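PDB 3AQ1: thermosome subunit from Methanococcoides burtonii, which probably binds and hydrolyses ATP to help unfolded proteins fold, as group II chaperonins of the TCP-1 family do. Local coordinates for residues D162-I167 against L326-T331. Sequence-based numbering, arbitrary orientation.
Sequences DDSELI and LLHGGT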
loop_
_atom_site.group_PDB
_atom_site.type_symbol
_atom_site.label_atom_id
_atom_site.label_comp_id
_atom_site.label_asym_id
_atom_site.label_seq_id
_atom_site.Cartn_x
_atom_site.Cartn_y
_atom_site.Cartn_z
ATOM N N ASP A 162 -3.380 -17.535 -14.203
ATOM C CA ASP A 162 -2.156 -17.642 -14.999
ATOM C C ASP A 162 -2.244 -16.826 -16.297
ATOM O O ASP A 162 -1.227 -16.473 -16.892
ATOM C CB ASP A 162 -1.859 -19.112 -15.324
ATOM C CG ASP A 162 -1.212 -19.861 -14.166
ATOM O OD1 ASP A 162 -0.367 -19.265 -13.452
ATOM O OD2 ASP A 162 -1.539 -21.059 -13.991
ATOM N N ASP A 163 -3.466 -16.543 -16.731
ATOM C CA ASP A 163 -3.700 -15.756 -17.923
ATOM C C ASP A 163 -3.689 -14.275 -17.568
ATOM O O ASP A 163 -3.987 -13.439 -18.406
ATOM C CB ASP A 163 -5.061 -16.088 -18.546
ATOM C CG ASP A 163 -5.214 -17.552 -18.901
ATOM O OD1 ASP A 163 -4.196 -18.200 -19.236
ATOM O OD2 ASP A 163 -6.365 -18.049 -18.853
ATOM N N SER A 164 -3.378 -13.937 -16.324
ATOM C CA SER A 164 -3.301 -12.524 -15.968
ATOM C C SER A 164 -2.143 -11.836 -16.700
ATOM O O SER A 164 -1.091 -12.428 -16.916
ATOM C CB SER A 164 -3.216 -12.344 -14.449
ATOM O OG SER A 164 -4.470 -12.646 -13.849
ATOM N N GLU A 165 -2.349 -10.593 -17.112
ATOM C CA GLU A 165 -1.311 -9.884 -17.850
ATOM C C GLU A 165 -0.791 -8.673 -17.098
ATOM O O GLU A 165 -1.510 -8.039 -16.321
ATOM C CB GLU A 165 -1.819 -9.436 -19.222
ATOM C CG GLU A 165 -2.204 -10.555 -20.160
ATOM C CD GLU A 165 -2.889 -10.044 -21.414
ATOM O OE1 GLU A 165 -4.128 -10.187 -21.542
ATOM O OE2 GLU A 165 -2.180 -9.493 -22.272
ATOM N N LEU A 166 0.472 -8.354 -17.349
ATOM C CA LEU A 166 1.046 -7.114 -16.871
ATOM C C LEU A 166 1.247 -6.194 -18.059
ATOM O O LEU A 166 2.195 -6.353 -18.818
ATOM C CB LEU A 166 2.370 -7.380 -16.176
ATOM C CG LEU A 166 2.469 -6.720 -14.809
ATOM C CD1 LEU A 166 1.417 -7.327 -13.889
ATOM C CD2 LEU A 166 3.858 -6.895 -14.238
ATOM N N ILE A 167 0.339 -5.245 -18.233
ATOM C CA ILE A 167 0.434 -4.299 -19.334
ATOM C C ILE A 167 1.254 -3.091 -18.929
ATOM O O ILE A 167 0.998 -2.491 -17.889
ATOM C CB ILE A 167 -0.943 -3.801 -19.768
ATOM C CG1 ILE A 167 -1.725 -4.939 -20.424
ATOM C CG2 ILE A 167 -0.806 -2.592 -20.684
ATOM C CD1 ILE A 167 -0.862 -5.937 -21.139
ATOM N N LEU A 326 -4.207 -6.867 -15.858
ATOM C CA LEU A 326 -5.449 -7.505 -16.260
ATOM C C LEU A 326 -5.546 -8.815 -15.487
ATOM O O LEU A 326 -4.901 -9.804 -15.839
ATOM C CB LEU A 326 -5.476 -7.764 -17.761
ATOM C CG LEU A 326 -5.343 -6.520 -18.626
ATOM C CD1 LEU A 326 -5.411 -6.893 -20.085
ATOM C CD2 LEU A 326 -6.441 -5.539 -18.267
ATOM N N LEU A 327 -6.336 -8.808 -14.417
ATOM C CA LEU A 327 -6.470 -9.963 -13.528
ATOM C C LEU A 327 -7.532 -10.946 -14.012
ATOM O O LEU A 327 -8.697 -10.571 -14.177
ATOM C CB LEU A 327 -6.825 -9.488 -12.119
ATOM C CG LEU A 327 -6.928 -10.530 -11.006
ATOM C CD1 LEU A 327 -5.620 -11.285 -10.885
ATOM C CD2 LEU A 327 -7.278 -9.839 -9.696
ATOM N N HIS A 328 -7.129 -12.197 -14.235
ATOM C CA HIS A 328 -8.068 -13.257 -14.624
ATOM C C HIS A 328 -8.367 -14.266 -13.501
ATOM O O HIS A 328 -7.504 -14.578 -12.680
ATOM C CB HIS A 328 -7.549 -14.006 -15.850
ATOM C CG HIS A 328 -7.647 -13.225 -17.121
ATOM N ND1 HIS A 328 -6.617 -12.446 -17.595
ATOM C CD2 HIS A 328 -8.658 -13.097 -18.013
ATOM C CE1 HIS A 328 -6.989 -11.867 -18.726
ATOM N NE2 HIS A 328 -8.225 -12.243 -18.998
ATOM N N GLY A 329 -9.598 -14.769 -13.485
ATOM C CA GLY A 329 -10.022 -15.803 -12.552
ATOM C C GLY A 329 -11.036 -16.722 -13.216
ATOM O O GLY A 329 -11.504 -16.418 -14.311
ATOM N N GLY A 330 -11.382 -17.836 -12.571
ATOM C CA GLY A 330 -12.331 -18.763 -13.165
ATOM C C GLY A 330 -13.671 -18.121 -13.491
ATOM O O GLY A 330 -14.220 -18.310 -14.582
ATOM N N THR A 331 -14.194 -17.348 -12.537
ATOM C CA THR A 331 -15.544 -16.785 -12.625
ATOM C C THR A 331 -15.588 -15.305 -12.258
ATOM O O THR A 331 -14.610 -14.739 -11.786
ATOM C CB THR A 331 -16.507 -17.489 -11.637
ATOM O OG1 THR A 331 -16.241 -17.038 -10.300
ATOM C CG2 THR A 331 -16.338 -18.994 -11.697
#
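The His-328 ring is the flat group of this contact, and it turns an edge to segment 162-167: Ser-164 CA lies at that edge in the ring plane, with Glu-165 OE1 near the plane as well. Asp-163 O approaches obliquely, 2.9 Å from His-328 ND1, while Asp-163 OD2 turns back to the backbone N of Ser-160. Next to the ring, the backbone N of His-328 donates to Ser-164 OG at 2.7 Å in a nearly straight bond (173°). The hydroxyl can reach it because OG stands anti to the carbonyl carbon of its own residue (chi1 -72°); OG also makes a weak hydrogen bond to Ile-161 O. Here a side chain takes over where the ladder of main-chain bonds stops. Glu-165 and Leu-326 form an antiparallel hydrogen-bonded pair, N to O at 3.0 Å in both directions, and Ile-167 continues the pairing to Thr-324. Strand 165-167 forms one edge of a three-stranded mixed sheet whose middle strand, 323-329, pairs on its other flank with 151-157, consistent with the intermediate domain of group II chaperonins. Beside the pair, Leu-326 CD1 meets Ile-167 CG1 at 4.2 Å and Glu-165 OE1 at 3.8 Å. The join combines two main-chain bonds with one side-chain bond and the packing of Leu-326, and the nearby carboxylates of Asp-163 and Glu-165, though not in contact with the imidazole, would probably favour its protonated form.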